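Predicted transcriptional regulator (Oenococcus oeni, PDB 3BY6) probably binds DNA as a transcription factor of the GntR family, through a winged helix-turn-helix domain. Local coordinates at residues Asp33-Val38 / Thr73-Asn78; Gln15-Ile20 / Ala53-Glu58; Ala25-Ser30 / Ser81-Asn86. One frame throughout, in Å; residues are numbered along the deposited sequence.

Contact 1. Residues Asp33-Val38 / Thr73-Asn78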
# COMPACT_ATOMS: atom_id res chain seq x y z
N ASP D 33 -21.94 -19.18 1.75
CA ASP D 33 -21.30 -20.01 0.74
C ASP D 33 -20.34 -20.94 1.46
O ASP D 33 -19.62 -20.53 2.37
CB ASP D 33 -20.50 -19.16 -0.27
CG ASP D 33 -21.38 -18.59 -1.40
OD1 ASP D 33 -22.53 -19.02 -1.51
OD2 ASP D 33 -20.89 -17.75 -2.20
N GLN D 34 -20.34 -22.20 1.06
CA GLN D 34 -19.38 -23.14 1.59
C GLN D 34 -17.99 -22.88 0.99
O GLN D 34 -17.84 -22.65 -0.20
CB GLN D 34 -19.80 -24.59 1.33
CG GLN D 34 -18.80 -25.56 1.98
CD GLN D 34 -19.35 -26.92 2.31
OE1 GLN D 34 -20.41 -27.33 1.81
NE2 GLN D 34 -18.63 -27.63 3.17
N LEU D 35 -16.99 -22.92 1.85
CA LEU D 35 -15.61 -22.70 1.45
C LEU D 35 -15.00 -24.08 1.24
O LEU D 35 -15.40 -25.03 1.95
CB LEU D 35 -14.88 -21.99 2.59
CG LEU D 35 -14.01 -20.77 2.30
CD1 LEU D 35 -14.77 -19.79 1.42
CD2 LEU D 35 -13.56 -20.15 3.61
N PRO D 36 -14.07 -24.23 0.26
CA PRO D 36 -13.28 -25.45 0.12
C PRO D 36 -12.58 -25.86 1.41
O PRO D 36 -12.40 -25.03 2.30
CB PRO D 36 -12.22 -25.09 -0.93
CG PRO D 36 -12.71 -23.94 -1.64
CD PRO D 36 -13.75 -23.25 -0.79
N SER D 37 -12.16 -27.12 1.50
CA SER D 37 -11.33 -27.57 2.62
C SER D 37 -9.97 -26.86 2.59
O SER D 37 -9.59 -26.28 1.57
CB SER D 37 -11.16 -29.11 2.64
OG SER D 37 -10.38 -29.59 1.56
N VAL D 38 -9.27 -26.90 3.71
CA VAL D 38 -7.93 -26.39 3.83
C VAL D 38 -7.05 -26.95 2.69
O VAL D 38 -6.26 -26.22 2.07
CB VAL D 38 -7.33 -26.75 5.22
CG1 VAL D 38 -5.81 -26.64 5.23
CG2 VAL D 38 -7.93 -25.85 6.29
N THR D 73 -16.88 -25.36 6.42
CA THR D 73 -16.50 -23.98 6.69
C THR D 73 -17.25 -23.16 5.67
O THR D 73 -17.27 -23.49 4.47
CB THR D 73 -14.99 -23.73 6.45
OG1 THR D 73 -14.24 -24.64 7.26
CG2 THR D 73 -14.59 -22.29 6.77
N PHE D 74 -17.85 -22.08 6.18
CA PHE D 74 -18.83 -21.31 5.42
C PHE D 74 -18.54 -19.86 5.61
O PHE D 74 -18.12 -19.46 6.68
CB PHE D 74 -20.26 -21.59 5.95
CG PHE D 74 -20.74 -22.98 5.70
CD1 PHE D 74 -21.42 -23.28 4.55
CD2 PHE D 74 -20.49 -23.99 6.61
CE1 PHE D 74 -21.86 -24.56 4.32
CE2 PHE D 74 -20.91 -25.27 6.37
CZ PHE D 74 -21.60 -25.55 5.22
N ILE D 75 -18.76 -19.06 4.58
CA ILE D 75 -18.80 -17.61 4.72
C ILE D 75 -19.88 -17.25 5.75
O ILE D 75 -20.94 -17.87 5.76
CB ILE D 75 -19.09 -16.90 3.38
CG1 ILE D 75 -18.10 -17.38 2.28
CG2 ILE D 75 -19.04 -15.38 3.55
CD1 ILE D 75 -16.60 -17.49 2.74
N THR D 76 -19.59 -16.27 6.62
CA THR D 76 -20.56 -15.71 7.57
C THR D 76 -21.90 -15.35 6.88
O THR D 76 -21.97 -15.09 5.68
CB THR D 76 -19.94 -14.45 8.27
OG1 THR D 76 -20.78 -14.03 9.38
CG2 THR D 76 -19.74 -13.31 7.25
N GLY D 77 -22.97 -15.37 7.66
CA GLY D 77 -24.23 -14.73 7.28
C GLY D 77 -24.16 -13.22 7.40
O GLY D 77 -24.96 -12.51 6.79
N ASN D 78 -23.17 -12.74 8.14
CA ASN D 78 -22.97 -11.29 8.41
C ASN D 78 -22.08 -10.57 7.42
O ASN D 78 -21.13 -9.85 7.78
CB ASN D 78 -22.41 -11.10 9.83
CG ASN D 78 -23.24 -11.80 10.89
OD1 ASN D 78 -24.49 -11.70 10.90
ND2 ASN D 78 -22.56 -12.52 11.81
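The backbone N of Leu35 donates to Thr73 O over 2.7 Å with an N-H...O angle of 171°, and Ile75 N returns a bond to Asp33 O at 2.8 Å. They flank the antiparallel, non-hydrogen-bonded pair Gln34-Phe74, whose CA atoms are 4.3 Å apart. Asp33 O also takes a CA-H...O contact from Phe74 CA, at 3.2 Å.

Phe74 has its CG anti to its carbonyl carbon (chi1 -67°), which brings CD1 and CE1 of the ring against Gln34; CE1 lies 3.6 Å from Gln34 CB. The extended Gln34 side chain keeps beside the ring at a slant, its CD 3.9 Å from Phe74 CZ, with the amide plane turned 29° from the ring plane. Replacing Phe74 with an alanine would probably strip the Gln34 chain of this apolar cover, leaving its amide end held mainly by its weak NE2 hydrogen bond to Lys71 O.

Leu35 and Ile75 cross at about a right angle, and Leu35 CD2 lies 4.0 Å from Thr73 CG2. Strand 72-75 is the middle strand of the small winged-helix sheet, between 34-35 and 65-68. Ile65 of the latter touches Leu35, Thr73 and Ile75, and Tyr56 of helix 49-61 packs against Leu35.

Contact 2. Residues Gln15-Ile20 / Ala53-Glu58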
# COMPACT_ATOMS: atom_id res chain seq x y z
N GLN D 15 -2.13 -12.57 3.67
CA GLN D 15 -2.49 -12.23 2.31
C GLN D 15 -3.71 -13.04 1.84
O GLN D 15 -4.51 -12.56 1.03
CB GLN D 15 -1.32 -12.42 1.38
CG GLN D 15 -0.11 -11.52 1.74
CD GLN D 15 1.06 -11.67 0.78
OE1 GLN D 15 0.87 -11.83 -0.43
NE2 GLN D 15 2.27 -11.62 1.33
N LEU D 16 -3.84 -14.27 2.32
CA LEU D 16 -5.00 -15.09 1.98
C LEU D 16 -6.24 -14.66 2.76
O LEU D 16 -7.32 -14.66 2.21
CB LEU D 16 -4.73 -16.57 2.25
CG LEU D 16 -5.89 -17.53 1.94
CD1 LEU D 16 -6.46 -17.34 0.53
CD2 LEU D 16 -5.35 -18.96 2.13
N VAL D 17 -6.07 -14.32 4.04
CA VAL D 17 -7.13 -13.67 4.82
C VAL D 17 -7.63 -12.45 4.04
O VAL D 17 -8.86 -12.29 3.87
CB VAL D 17 -6.65 -13.26 6.28
CG1 VAL D 17 -7.66 -12.32 7.02
CG2 VAL D 17 -6.34 -14.51 7.15
N ASP D 18 -6.71 -11.62 3.53
CA ASP D 18 -7.10 -10.40 2.81
C ASP D 18 -7.86 -10.77 1.57
O ASP D 18 -8.82 -10.09 1.16
CB ASP D 18 -5.90 -9.58 2.31
CG ASP D 18 -5.02 -8.97 3.43
OD1 ASP D 18 -5.42 -8.88 4.61
OD2 ASP D 18 -3.89 -8.58 3.08
N ARG D 19 -7.38 -11.82 0.89
CA ARG D 19 -7.96 -12.16 -0.42
C ARG D 19 -9.40 -12.59 -0.22
O ARG D 19 -10.30 -12.16 -0.95
CB ARG D 19 -7.18 -13.29 -1.11
CG ARG D 19 -7.80 -13.75 -2.42
CD ARG D 19 -7.05 -14.99 -2.96
NE ARG D 19 -7.29 -15.29 -4.37
CZ ARG D 19 -6.84 -14.56 -5.41
NH1 ARG D 19 -6.15 -13.44 -5.21
NH2 ARG D 19 -7.11 -14.95 -6.65
N ILE D 20 -9.61 -13.45 0.77
CA ILE D 20 -10.97 -13.97 1.00
C ILE D 20 -11.97 -12.90 1.47
O ILE D 20 -13.12 -12.88 1.00
CB ILE D 20 -10.94 -15.21 1.94
CG1 ILE D 20 -10.43 -16.43 1.13
CG2 ILE D 20 -12.32 -15.47 2.52
CD1 ILE D 20 -9.88 -17.59 1.96
N ALA D 53 -4.61 -23.16 6.92
CA ALA D 53 -5.21 -23.36 8.22
C ALA D 53 -5.08 -22.13 9.12
O ALA D 53 -6.02 -21.80 9.82
CB ALA D 53 -4.63 -24.58 8.89
N LYS D 54 -3.93 -21.44 9.11
CA LYS D 54 -3.80 -20.20 9.89
C LYS D 54 -4.72 -19.11 9.33
O LYS D 54 -5.28 -18.33 10.07
CB LYS D 54 -2.35 -19.68 9.96
CG LYS D 54 -1.29 -20.70 10.37
CD LYS D 54 -0.01 -20.09 11.02
CE LYS D 54 0.59 -18.90 10.26
NZ LYS D 54 1.46 -18.06 11.19
N ALA D 55 -4.88 -19.07 8.01
CA ALA D 55 -5.74 -18.08 7.39
C ALA D 55 -7.20 -18.30 7.80
O ALA D 55 -7.90 -17.35 8.15
CB ALA D 55 -5.60 -18.16 5.88
N TYR D 56 -7.65 -19.55 7.74
CA TYR D 56 -9.01 -19.91 8.11
C TYR D 56 -9.31 -19.56 9.56
O TYR D 56 -10.34 -18.96 9.86
CB TYR D 56 -9.23 -21.41 7.85
CG TYR D 56 -9.64 -21.78 6.43
CD1 TYR D 56 -9.55 -20.86 5.37
CD2 TYR D 56 -10.11 -23.07 6.13
CE1 TYR D 56 -9.93 -21.23 4.06
CE2 TYR D 56 -10.52 -23.43 4.86
CZ TYR D 56 -10.42 -22.51 3.82
OH TYR D 56 -10.83 -22.89 2.55
N LYS D 57 -8.37 -19.89 10.42
CA LYS D 57 -8.46 -19.60 11.84
C LYS D 57 -8.63 -18.08 12.13
O LYS D 57 -9.41 -17.70 13.01
CB LYS D 57 -7.22 -20.18 12.51
CG LYS D 57 -7.09 -19.94 14.00
CD LYS D 57 -5.76 -20.50 14.52
CE LYS D 57 -5.58 -20.25 16.01
NZ LYS D 57 -5.56 -18.79 16.31
N GLU D 58 -7.91 -17.24 11.38
CA GLU D 58 -7.99 -15.77 11.50
C GLU D 58 -9.26 -15.18 10.86
O GLU D 58 -9.88 -14.25 11.39
CB GLU D 58 -6.73 -15.14 10.86
CG GLU D 58 -6.69 -13.59 10.82
CD GLU D 58 -6.68 -12.93 12.20
OE1 GLU D 58 -6.18 -13.56 13.15
OE2 GLU D 58 -7.19 -11.79 12.36
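Val17 holds CG1 anti to its backbone N (chi1 168°), which leaves CG2 beside that N and directed at the helix 53-58; Leu16, with CG likewise anti to N (chi1 180°), brings CD2 to the same place. Both reach the methyl of Ala55: Leu16 CD2 lies 3.8 Å and Val17 CG2 3.9 Å from Ala55 CB. Val17 CG2 goes deeper, to 3.4 Å from Ala55 O, so this methyl rests on the backbone of the opposite helix as well as on its side chain.

The same CG2 also touches Glu58, one turn further on, at 3.8 Å from its CB. There the two side chains cross at about a right angle, and it is the aliphatic base of Glu58 that packs, while its carboxylate oxygen OE2 is bonded to Gln62. At the other margin Ile20 CD1 comes to the edge of the Tyr56 ring, near the ring plane, 4.2 Å from CE1.

At Ala55, whose side chain is a single methyl, the backbones come near, the CA atoms of Val17 and Ala55 being 5.3 Å apart; the segment axes pass 8.8 Å apart at a crossing angle of -52°. Helix 12-25 thereby packs on helix 49-61, the second helix of the helix-turn-helix, which in GntR proteins is the likely recognition helix. With no hydrogen bond between the segments, the join depends on apolar shape, and the polar ends of Tyr56 and Glu58 find their partners elsewhere, Tyr56 OH with Thr41 and Pro36 O.

Contact 3. Residues Ala25-Ser30 / Ser81-Asn86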
# COMPACT_ATOMS: atom_id res chain seq x y z
N ALA D 25 -16.35 -9.12 0.51
CA ALA D 25 -16.69 -7.73 0.34
C ALA D 25 -17.29 -7.46 -1.03
O ALA D 25 -18.22 -6.70 -1.14
CB ALA D 25 -15.49 -6.84 0.59
N THR D 26 -16.76 -8.07 -2.09
CA THR D 26 -17.21 -7.78 -3.46
C THR D 26 -18.23 -8.80 -4.03
O THR D 26 -18.50 -8.78 -5.23
CB THR D 26 -16.02 -7.64 -4.40
OG1 THR D 26 -15.21 -8.82 -4.34
CG2 THR D 26 -15.18 -6.43 -4.00
N ASP D 27 -18.79 -9.65 -3.18
CA ASP D 27 -19.82 -10.63 -3.58
C ASP D 27 -19.30 -11.76 -4.50
O ASP D 27 -20.05 -12.45 -5.13
CB ASP D 27 -21.06 -9.94 -4.17
CG ASP D 27 -22.33 -10.81 -4.11
OD1 ASP D 27 -22.65 -11.40 -3.03
OD2 ASP D 27 -23.04 -10.90 -5.17
N VAL D 28 -17.98 -11.96 -4.56
CA VAL D 28 -17.43 -13.12 -5.26
C VAL D 28 -17.77 -14.38 -4.45
O VAL D 28 -18.06 -15.44 -5.00
CB VAL D 28 -15.92 -12.93 -5.48
CG1 VAL D 28 -15.22 -14.22 -5.94
CG2 VAL D 28 -15.72 -11.83 -6.47
N LEU D 29 -17.68 -14.25 -3.14
CA LEU D 29 -18.16 -15.25 -2.20
C LEU D 29 -19.33 -14.58 -1.51
O LEU D 29 -19.23 -13.42 -1.13
CB LEU D 29 -17.08 -15.63 -1.20
CG LEU D 29 -15.82 -16.25 -1.82
CD1 LEU D 29 -14.65 -16.30 -0.84
CD2 LEU D 29 -16.14 -17.64 -2.35
N SER D 30 -20.45 -15.30 -1.42
CA SER D 30 -21.70 -14.79 -0.85
C SER D 30 -21.95 -15.35 0.54
O SER D 30 -21.38 -16.37 0.92
CB SER D 30 -22.91 -15.10 -1.77
OG SER D 30 -22.87 -14.28 -2.94
N SER D 81 -21.78 -6.58 7.38
CA SER D 81 -20.80 -6.13 8.36
C SER D 81 -19.39 -6.04 7.77
O SER D 81 -18.68 -5.04 7.91
CB SER D 81 -20.80 -7.09 9.55
OG SER D 81 -20.13 -6.54 10.66
N VAL D 82 -18.98 -7.14 7.17
CA VAL D 82 -17.75 -7.24 6.42
C VAL D 82 -17.61 -6.21 5.29
O VAL D 82 -16.51 -5.67 5.07
CB VAL D 82 -17.64 -8.67 5.76
CG1 VAL D 82 -16.34 -8.76 4.87
CG2 VAL D 82 -17.69 -9.75 6.82
N LYS D 83 -18.69 -5.96 4.55
CA LYS D 83 -18.68 -4.96 3.47
C LYS D 83 -18.40 -3.60 4.05
O LYS D 83 -17.53 -2.87 3.56
CB LYS D 83 -19.99 -4.98 2.68
CG LYS D 83 -20.04 -6.23 1.85
CD LYS D 83 -21.33 -6.54 1.08
CE LYS D 83 -21.23 -7.99 0.51
NZ LYS D 83 -22.20 -8.29 -0.57
N ASN D 84 -19.06 -3.32 5.17
CA ASN D 84 -18.85 -2.03 5.89
C ASN D 84 -17.42 -1.81 6.44
O ASN D 84 -16.89 -0.73 6.29
CB ASN D 84 -19.84 -1.91 7.03
CG ASN D 84 -21.18 -1.41 6.59
OD1 ASN D 84 -21.32 -0.88 5.47
ND2 ASN D 84 -22.18 -1.57 7.45
N SER D 85 -16.80 -2.83 7.02
CA SER D 85 -15.43 -2.69 7.49
C SER D 85 -14.49 -2.61 6.31
O SER D 85 -13.54 -1.84 6.32
CB SER D 85 -15.02 -3.87 8.38
OG SER D 85 -15.98 -4.18 9.37
N ASN D 86 -14.71 -3.42 5.28
CA ASN D 86 -13.86 -3.28 4.08
C ASN D 86 -13.90 -1.85 3.55
O ASN D 86 -12.88 -1.29 3.23
CB ASN D 86 -14.29 -4.27 3.00
CG ASN D 86 -13.35 -4.27 1.81
OD1 ASN D 86 -12.20 -4.68 1.94
ND2 ASN D 86 -13.84 -3.83 0.65
O HOH W 1 -20.68 -11.19 -0.13
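Ala25 and Asn86 form the close-packed part of this contact, whereas Asp27 and Lys83 face each other across a looser, more open margin. The Ala25 methyl lies against the amide of Asn86, with CB 3.4 Å from ND2 and 3.6 Å from CG. The Asn86 chain leaves with CG anti to its backbone N (chi1 -173°), which carries the amide over to that methyl; its OD1 is bonded to Arg89 one turn along. The buried Val82 adds a looser touch, its CG1 4.4 Å from Ala25 N, and also packs on Val24 of helix 12-25.

Lys83 links the two parts. Its extended chain runs past the carbonyl of Ala25, with CG 3.5 Å from Ala25 O, and ends near Asp27. The ion pair there is long, Lys83 NZ being 4.0 Å from Asp27 OD1. A water accepts a weak bond from Lys83 NZ and donates to Leu29 O at 2.8 Å, joining the lysine to the turn by a second route. Ser30 OG donates to Asp27 OD1 at 2.9 Å, from above the carboxylate plane, which ties the turn to itself.

The start of helix 79-103 is thus fitted to the end of helix 12-25 and the turn after it mainly by van der Waals contact. No direct hydrogen bond joins the segments, and the long ion pair and weak water bridge probably add only a modest, solvent-screened attraction.

Along the chain the segments come in the order 15-20, 25-30, 33-38, 53-58, 73-78, 81-86, belonging to contacts 2, 3, 1, 2, 1 and 3, so contact 2 crosses both others, while contact 1 falls between the two segments of contact 3. The centres are 12 Å (contacts 1 and 2), 13 Å (1 and 3) and 15 Å (2 and 3) apart. Tyr56 of contact 2 meets Pro36 and Leu35 of contact 1, and Leu29 of contact 3 packs on Leu35 and Ile75. Helix 12-25 serves contact 2 and leads into contact 3. Together they join the helix-turn-helix, wing sheet and helix 79-103, consistent with a compact DNA-binding domain continued by a long helix.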